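PDB 7AMK: proto-oncogene tyrosine-protein kinase receptor Ret from Danio rerio, which acts as a cell-surface receptor tyrosine kinase, whose extracellular cadherin-like domains take part in assembly with the ligand GDNF and its co-receptor GFR alpha 1. Local coordinates for residues L23-M28 with L87-S92; N292-E297 with R331-G336. The protein carries 4 engineered substitutions. One frame throughout, in Å; residues are numbered along the deposited sequence.

Interaction 1: L23-M28 with L87-S92; sequences LQVISM and LKVGVS
Val25 and Val89 meet methyl to methyl in the interior of the first cadherin-like domain, reaching for each other tip to tip from two backbones whose CA atoms stand 8.1 Å apart. From its CB, which points at strand 83-92, Val25 splits into two branches. CG2, anti to the carbonyl carbon, comes to 4.1 Å from CG1 of Val89; CG1, anti to the backbone N (chi1 169°), lies 4.2 Å from that same Val89 CG1. One methyl of Val89 thus faces both methyls of Val25 at nearly equal distance. Two residues further along each chain the pattern repeats with a polar partner. CB of Ser27 sits 4.0 Å from CG2 of Val91, and its OG, anti to the backbone N (chi1 -173°), ends in front of the fork of the two methyls, 3.9 Å from CG1 and 3.9 Å from CG2 of Val91. The two pairs follow one another in step, so Val25 and Ser27 run alongside Val89 and Val91. Phe38 of strand 37-40 touches both Val25 and Ser27, while Val89 also packs on Leu40 and on Val109 of strand 106-114. This is face-to-face packing within a beta sandwich: the run leaving strand 21-24 lies over strand 83-92, with side chains as the sole link. No hydrogen bond crosses, and the Ser27 hydroxyl, buried against two methyls, finds no partner in the model, so the attraction between the two segments probably rests on dispersion and the exclusion of water.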
ATOM      1  N   LEU A  23     -42.998 -25.011  34.709  1.00 19.10           N
ATOM      2  CA  LEU A  23     -41.577 -25.011  34.402  1.00 22.94           C
ATOM      3  C   LEU A  23     -40.881 -24.198  35.484  1.00 18.62           C
ATOM      4  O   LEU A  23     -41.526 -23.533  36.297  1.00 21.95           O
ATOM      5  CB  LEU A  23     -41.290 -24.441  33.001  1.00 17.48           C
ATOM      6  CG  LEU A  23     -41.917 -23.075  32.650  1.00 21.38           C
ATOM      7  CD1 LEU A  23     -41.134 -21.858  33.207  1.00 17.84           C
ATOM      8  CD2 LEU A  23     -42.120 -22.940  31.145  1.00 25.81           C
ATOM      9  N   GLN A  24     -39.553 -24.269  35.482  1.00 23.08           N
ATOM     10  CA  GLN A  24     -38.707 -23.584  36.450  1.00 17.89           C
ATOM     11  C   GLN A  24     -37.699 -22.707  35.715  1.00 20.47           C
ATOM     12  O   GLN A  24     -36.878 -23.215  34.939  1.00 18.67           O
ATOM     13  CB  GLN A  24     -37.990 -24.593  37.339  1.00 18.28           C
ATOM     14  CG  GLN A  24     -37.131 -23.927  38.405  1.00 20.37           C
ATOM     15  CD  GLN A  24     -36.237 -24.934  39.089  1.00 25.62           C
ATOM     16  OE1 GLN A  24     -36.472 -26.137  38.986  1.00 26.33           O
ATOM     17  NE2 GLN A  24     -35.190 -24.451  39.779  1.00 21.45           N
ATOM     18  N   VAL A  25     -37.805 -21.388  35.920  1.00 21.40           N
ATOM     19  CA  VAL A  25     -36.854 -20.401  35.399  1.00 17.44           C
ATOM     20  C   VAL A  25     -35.604 -20.432  36.265  1.00 20.20           C
ATOM     21  O   VAL A  25     -35.696 -20.394  37.501  1.00 20.07           O
ATOM     22  CB  VAL A  25     -37.469 -18.992  35.422  1.00 19.37           C
ATOM     23  CG1 VAL A  25     -36.421 -17.932  35.137  1.00 18.28           C
ATOM     24  CG2 VAL A  25     -38.620 -18.882  34.461  1.00 18.22           C
ATOM     25  N   ILE A  26     -34.428 -20.465  35.629  1.00 17.26           N
ATOM     26  CA  ILE A  26     -33.150 -20.565  36.328  1.00 20.29           C
ATOM     27  C   ILE A  26     -32.419 -19.229  36.277  1.00 21.09           C
ATOM     28  O   ILE A  26     -32.330 -18.599  35.212  1.00 17.29           O
ATOM     29  CB  ILE A  26     -32.257 -21.666  35.738  1.00 19.32           C
ATOM     30  CG1 ILE A  26     -32.970 -23.007  35.790  1.00 18.97           C
ATOM     31  CG2 ILE A  26     -30.897 -21.706  36.475  1.00 16.44           C
ATOM     32  CD1 ILE A  26     -33.053 -23.570  37.172  1.00 21.54           C
ATOM     33  N   SER A  27     -31.867 -18.813  37.415  1.00 18.36           N
ATOM     34  CA  SER A  27     -30.965 -17.670  37.454  1.00 23.11           C
ATOM     35  C   SER A  27     -29.650 -18.117  38.067  1.00 21.47           C
ATOM     36  O   SER A  27     -29.645 -18.787  39.100  1.00 32.87           O
ATOM     37  CB  SER A  27     -31.550 -16.512  38.274  1.00 31.90           C
ATOM     38  OG  SER A  27     -30.758 -15.333  38.182  1.00 28.38           O
ATOM     39  N   MET A  28     -28.541 -17.771  37.438  1.00 18.99           N
ATOM     40  CA  MET A  28     -27.248 -18.148  37.982  1.00 23.12           C
ATOM     41  C   MET A  28     -26.609 -16.993  38.741  1.00 27.44           C
ATOM     42  O   MET A  28     -26.669 -15.836  38.308  1.00 26.62           O
ATOM     43  CB  MET A  28     -26.346 -18.653  36.877  1.00 24.68           C
ATOM     44  CG  MET A  28     -26.909 -19.967  36.363  1.00 22.10           C
ATOM     45  SD  MET A  28     -25.658 -20.962  35.671  1.00 37.58           S
ATOM     46  CE  MET A  28     -24.732 -21.438  37.135  1.00 24.05           C
ATOM     47  N   LEU A  87     -44.953 -14.659  28.119  1.00 29.01           N
ATOM     48  CA  LEU A  87     -44.782 -14.086  29.447  1.00 27.54           C
ATOM     49  C   LEU A  87     -43.370 -13.547  29.618  1.00 24.79           C
ATOM     50  O   LEU A  87     -42.414 -14.056  29.034  1.00 27.90           O
ATOM     51  CB  LEU A  87     -45.028 -15.133  30.540  1.00 29.78           C
ATOM     52  CG  LEU A  87     -46.448 -15.651  30.705  1.00 26.59           C
ATOM     53  CD1 LEU A  87     -46.453 -16.866  31.620  1.00 30.66           C
ATOM     54  CD2 LEU A  87     -47.327 -14.536  31.244  1.00 24.56           C
ATOM     55  N   LYS A  88     -43.246 -12.532  30.454  1.00 27.46           N
ATOM     56  CA  LYS A  88     -41.961 -11.951  30.811  1.00 31.31           C
ATOM     57  C   LYS A  88     -41.711 -12.223  32.288  1.00 33.71           C
ATOM     58  O   LYS A  88     -42.552 -11.904  33.142  1.00 28.61           O
ATOM     59  CB  LYS A  88     -41.927 -10.445  30.513  1.00 37.81           C
ATOM     60  CG  LYS A  88     -41.608 -10.120  29.058  1.00 29.41           C
ATOM     61  CD  LYS A  88     -40.353 -10.860  28.620  1.00 34.31           C
ATOM     62  N   VAL A  89     -40.566 -12.818  32.582  1.00 26.74           N
ATOM     63  CA  VAL A  89     -40.163 -13.118  33.942  1.00 25.20           C
ATOM     64  C   VAL A  89     -38.907 -12.313  34.239  1.00 27.08           C
ATOM     65  O   VAL A  89     -37.942 -12.344  33.466  1.00 24.90           O
ATOM     66  CB  VAL A  89     -39.947 -14.630  34.127  1.00 25.57           C
ATOM     67  CG1 VAL A  89     -39.326 -14.938  35.486  1.00 25.98           C
ATOM     68  CG2 VAL A  89     -41.295 -15.360  33.957  1.00 21.05           C
ATOM     69  N   GLY A  90     -38.942 -11.555  35.332  1.00 33.67           N
ATOM     70  CA  GLY A  90     -37.796 -10.789  35.773  1.00 24.33           C
ATOM     71  C   GLY A  90     -37.147 -11.382  37.007  1.00 26.00           C
ATOM     72  O   GLY A  90     -37.775 -12.133  37.756  1.00 27.17           O
ATOM     73  N   VAL A  91     -35.882 -11.051  37.231  1.00 25.29           N
ATOM     74  CA  VAL A  91     -35.166 -11.484  38.419  1.00 30.15           C
ATOM     75  C   VAL A  91     -34.320 -10.316  38.919  1.00 26.25           C
ATOM     76  O   VAL A  91     -33.853  -9.483  38.138  1.00 31.57           O
ATOM     77  CB  VAL A  91     -34.307 -12.739  38.126  1.00 30.68           C
ATOM     78  CG1 VAL A  91     -33.108 -12.378  37.260  1.00 35.25           C
ATOM     79  CG2 VAL A  91     -33.850 -13.380  39.409  1.00 33.79           C
ATOM     80  N   SER A  92     -34.156 -10.234  40.234  1.00 31.23           N
ATOM     81  CA  SER A  92     -33.293  -9.224  40.835  1.00 30.09           C
ATOM     82  C   SER A  92     -32.709  -9.790  42.117  1.00 31.57           C
ATOM     83  O   SER A  92     -33.229 -10.757  42.676  1.00 33.79           O
ATOM     84  CB  SER A  92     -34.054  -7.920  41.119  1.00 35.69           C
ATOM     85  OG  SER A  92     -35.213  -8.164  41.903  1.00 38.46           O
TER

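Interaction 2: N292-E297 with R331-G336; sequences NNFAIE and RSFLLG
With chi1 at -71°, Phe294 sets its CG anti to the carbonyl carbon and sends its ring into the core between two sheets; Phe333, whose CG lies between its own backbone N and carbonyl carbon (chi1 55°), brings its ring in from the opposite direction. They meet as a T-shaped, edge-to-face pair: the planes are inclined at 72° and the centroids are 5.5 Å apart. CZ of Phe333 is the leading atom, standing over one face of the Phe294 ring near its rim rather than its middle. It is closest to Phe294 CE2, at 3.8 Å, and is 4.1 Å from CD2 of that ring. The neighbouring CE2 of Phe333 comes to 4.1 Å from CE2 of Phe294. Such a meeting directs the C-H edge of one ring at the pi cloud of the other, a favourable electrostatic match added to ordinary apolar packing. Within its own strand, Phe333 has CB of Leu335 at its ring edge, in plane. The pair bridges the two sheets of the third cadherin-like domain, just where helix 288-293 gives way to strand 294-303. Phe294 also touches Leu319 and Leu321 of strand 312-321; Trp289 and Ile290 of the helix touch Phe333, which also rests on Val357 of strand 350-359.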
ATOM      1  N   ASN A 292       1.215  16.659  15.474  1.00 45.86           N
ATOM      2  CA  ASN A 292       0.621  17.229  14.265  1.00 51.55           C
ATOM      3  C   ASN A 292       1.104  16.585  12.973  1.00 53.31           C
ATOM      4  O   ASN A 292       0.507  16.835  11.921  1.00 53.34           O
ATOM      5  CB  ASN A 292       0.906  18.732  14.176  1.00 51.29           C
ATOM      6  CG  ASN A 292      -0.026  19.551  15.031  1.00 49.70           C
ATOM      7  OD1 ASN A 292      -1.158  19.147  15.304  1.00 55.62           O
ATOM      8  ND2 ASN A 292       0.441  20.708  15.463  1.00 53.60           N
ATOM      9  N   ASN A 293       2.172  15.792  13.004  1.00 52.24           N
ATOM     10  CA  ASN A 293       2.677  15.161  11.790  1.00 51.54           C
ATOM     11  C   ASN A 293       2.526  13.648  11.767  1.00 53.19           C
ATOM     12  O   ASN A 293       2.491  13.067  10.680  1.00 50.43           O
ATOM     13  CB  ASN A 293       4.157  15.505  11.584  1.00 49.38           C
ATOM     14  CG  ASN A 293       4.366  16.955  11.187  1.00 54.44           C
ATOM     15  OD1 ASN A 293       3.784  17.435  10.212  1.00 55.45           O
ATOM     16  ND2 ASN A 293       5.192  17.664  11.951  1.00 48.83           N
ATOM     17  N   PHE A 294       2.435  13.003  12.926  1.00 49.76           N
ATOM     18  CA  PHE A 294       2.414  11.553  13.020  1.00 52.22           C
ATOM     19  C   PHE A 294       1.130  11.097  13.702  1.00 48.30           C
ATOM     20  O   PHE A 294       0.497  11.847  14.448  1.00 54.50           O
ATOM     21  CB  PHE A 294       3.646  11.030  13.780  1.00 47.09           C
ATOM     22  CG  PHE A 294       4.933  11.154  13.007  1.00 48.17           C
ATOM     23  CD1 PHE A 294       5.353  10.139  12.155  1.00 42.10           C
ATOM     24  CD2 PHE A 294       5.720  12.288  13.128  1.00 47.14           C
ATOM     25  CE1 PHE A 294       6.533  10.256  11.432  1.00 46.70           C
ATOM     26  CE2 PHE A 294       6.905  12.412  12.416  1.00 46.35           C
ATOM     27  CZ  PHE A 294       7.314  11.397  11.564  1.00 45.42           C
ATOM     28  N   ALA A 295       0.737   9.859  13.420  1.00 50.13           N
ATOM     29  CA  ALA A 295      -0.441   9.281  14.048  1.00 45.10           C
ATOM     30  C   ALA A 295      -0.307   7.774  14.007  1.00 39.60           C
ATOM     31  O   ALA A 295       0.372   7.223  13.136  1.00 40.21           O
ATOM     32  CB  ALA A 295      -1.741   9.716  13.359  1.00 45.54           C
ATOM     33  N   ILE A 296      -0.952   7.111  14.960  1.00 45.08           N
ATOM     34  CA  ILE A 296      -0.975   5.656  15.009  1.00 37.68           C
ATOM     35  C   ILE A 296      -2.306   5.178  14.445  1.00 37.73           C
ATOM     36  O   ILE A 296      -3.363   5.708  14.804  1.00 40.44           O
ATOM     37  CB  ILE A 296      -0.767   5.141  16.442  1.00 37.45           C
ATOM     38  CG1 ILE A 296       0.570   5.639  16.995  1.00 35.11           C
ATOM     39  CG2 ILE A 296      -0.867   3.623  16.469  1.00 35.85           C
ATOM     40  CD1 ILE A 296       1.752   5.231  16.189  1.00 35.46           C
ATOM     41  N   GLU A 297      -2.256   4.191  13.559  1.00 35.52           N
ATOM     42  CA  GLU A 297      -3.443   3.502  13.074  1.00 39.09           C
ATOM     43  C   GLU A 297      -3.572   2.166  13.800  1.00 39.89           C
ATOM     44  O   GLU A 297      -2.624   1.370  13.824  1.00 34.16           O
ATOM     45  CB  GLU A 297      -3.372   3.274  11.565  1.00 34.87           C
ATOM     46  N   ARG A 331      14.731  14.764  12.165  1.00 42.12           N
ATOM     47  CA  ARG A 331      14.554  14.537  13.592  1.00 47.55           C
ATOM     48  C   ARG A 331      14.580  13.046  13.869  1.00 43.71           C
ATOM     49  O   ARG A 331      14.153  12.234  13.043  1.00 50.35           O
ATOM     50  CB  ARG A 331      13.247  15.151  14.118  1.00 44.19           C
ATOM     51  CG  ARG A 331      13.128  16.660  13.901  1.00 51.01           C
ATOM     52  CD  ARG A 331      11.742  17.181  14.257  1.00 52.77           C
ATOM     53  NE  ARG A 331      11.620  18.613  14.001  1.00 53.53           N
ATOM     54  N   SER A 332      15.092  12.695  15.043  1.00 41.85           N
ATOM     55  CA  SER A 332      15.159  11.316  15.502  1.00 48.94           C
ATOM     56  C   SER A 332      14.587  11.248  16.911  1.00 47.47           C
ATOM     57  O   SER A 332      15.122  11.879  17.827  1.00 43.23           O
ATOM     58  CB  SER A 332      16.597  10.812  15.474  1.00 42.77           C
ATOM     59  OG  SER A 332      16.966  10.531  14.149  1.00 57.38           O
ATOM     60  N   PHE A 333      13.512  10.483  17.088  1.00 42.88           N
ATOM     61  CA  PHE A 333      12.852  10.406  18.386  1.00 49.99           C
ATOM     62  C   PHE A 333      12.367   8.984  18.661  1.00 50.08           C
ATOM     63  O   PHE A 333      12.133   8.182  17.747  1.00 41.49           O
ATOM     64  CB  PHE A 333      11.672  11.384  18.465  1.00 50.74           C
ATOM     65  CG  PHE A 333      10.675  11.195  17.371  1.00 47.74           C
ATOM     66  CD1 PHE A 333       9.637  10.283  17.513  1.00 47.35           C
ATOM     67  CD2 PHE A 333      10.790  11.901  16.186  1.00 48.29           C
ATOM     68  CE1 PHE A 333       8.722  10.093  16.498  1.00 48.23           C
ATOM     69  CE2 PHE A 333       9.867  11.718  15.160  1.00 50.61           C
ATOM     70  CZ  PHE A 333       8.842  10.816  15.315  1.00 46.26           C
ATOM     71  N   LEU A 334      12.202   8.689  19.947  1.00 43.51           N
ATOM     72  CA  LEU A 334      11.725   7.389  20.402  1.00 44.86           C
ATOM     73  C   LEU A 334      10.288   7.599  20.880  1.00 47.20           C
ATOM     74  O   LEU A 334      10.054   8.162  21.951  1.00 51.54           O
ATOM     75  CB  LEU A 334      12.643   6.824  21.485  1.00 39.21           C
ATOM     76  CG  LEU A 334      12.270   5.438  22.049  1.00 54.11           C
ATOM     77  CD1 LEU A 334      12.145   4.376  20.945  1.00 44.59           C
ATOM     78  CD2 LEU A 334      13.230   4.972  23.161  1.00 41.96           C
ATOM     79  N   LEU A 335       9.326   7.165  20.069  1.00 41.60           N
ATOM     80  CA  LEU A 335       7.916   7.485  20.280  1.00 36.95           C
ATOM     81  C   LEU A 335       7.263   6.330  21.030  1.00 35.50           C
ATOM     82  O   LEU A 335       7.152   5.217  20.506  1.00 38.53           O
ATOM     83  CB  LEU A 335       7.226   7.749  18.943  1.00 40.77           C
ATOM     84  CG  LEU A 335       5.703   7.937  18.912  1.00 44.54           C
ATOM     85  CD1 LEU A 335       5.291   9.207  19.649  1.00 48.65           C
ATOM     86  CD2 LEU A 335       5.171   7.948  17.483  1.00 38.65           C
ATOM     87  N   GLY A 336       6.846   6.584  22.263  1.00 38.56           N
ATOM     88  CA  GLY A 336       6.157   5.585  23.044  1.00 35.42           C
ATOM     89  C   GLY A 336       4.667   5.590  22.758  1.00 40.67           C
ATOM     90  O   GLY A 336       4.080   6.632  22.447  1.00 38.36           O
TER

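From the N terminus, interaction 1 comes first: strand 21-24 runs out into residues 25-28, and the chain then passes through strands 37-40, 51-53 and 59-62 and helix 68-72 before strand 83-92 closes the loop. That joins the two sheets of the first cadherin-like domain. The second domain follows, and only in the third does interaction 2 open, at the end of helix 288-293; strand 312-321 lies between its segments, and strand 331-341 completes it. The loops are in series, neither nested nor crossed. With centres about 54 Å apart, on opposite sides of the chain's centre, the contacts do not touch, and each joins facing sheets within its own domain.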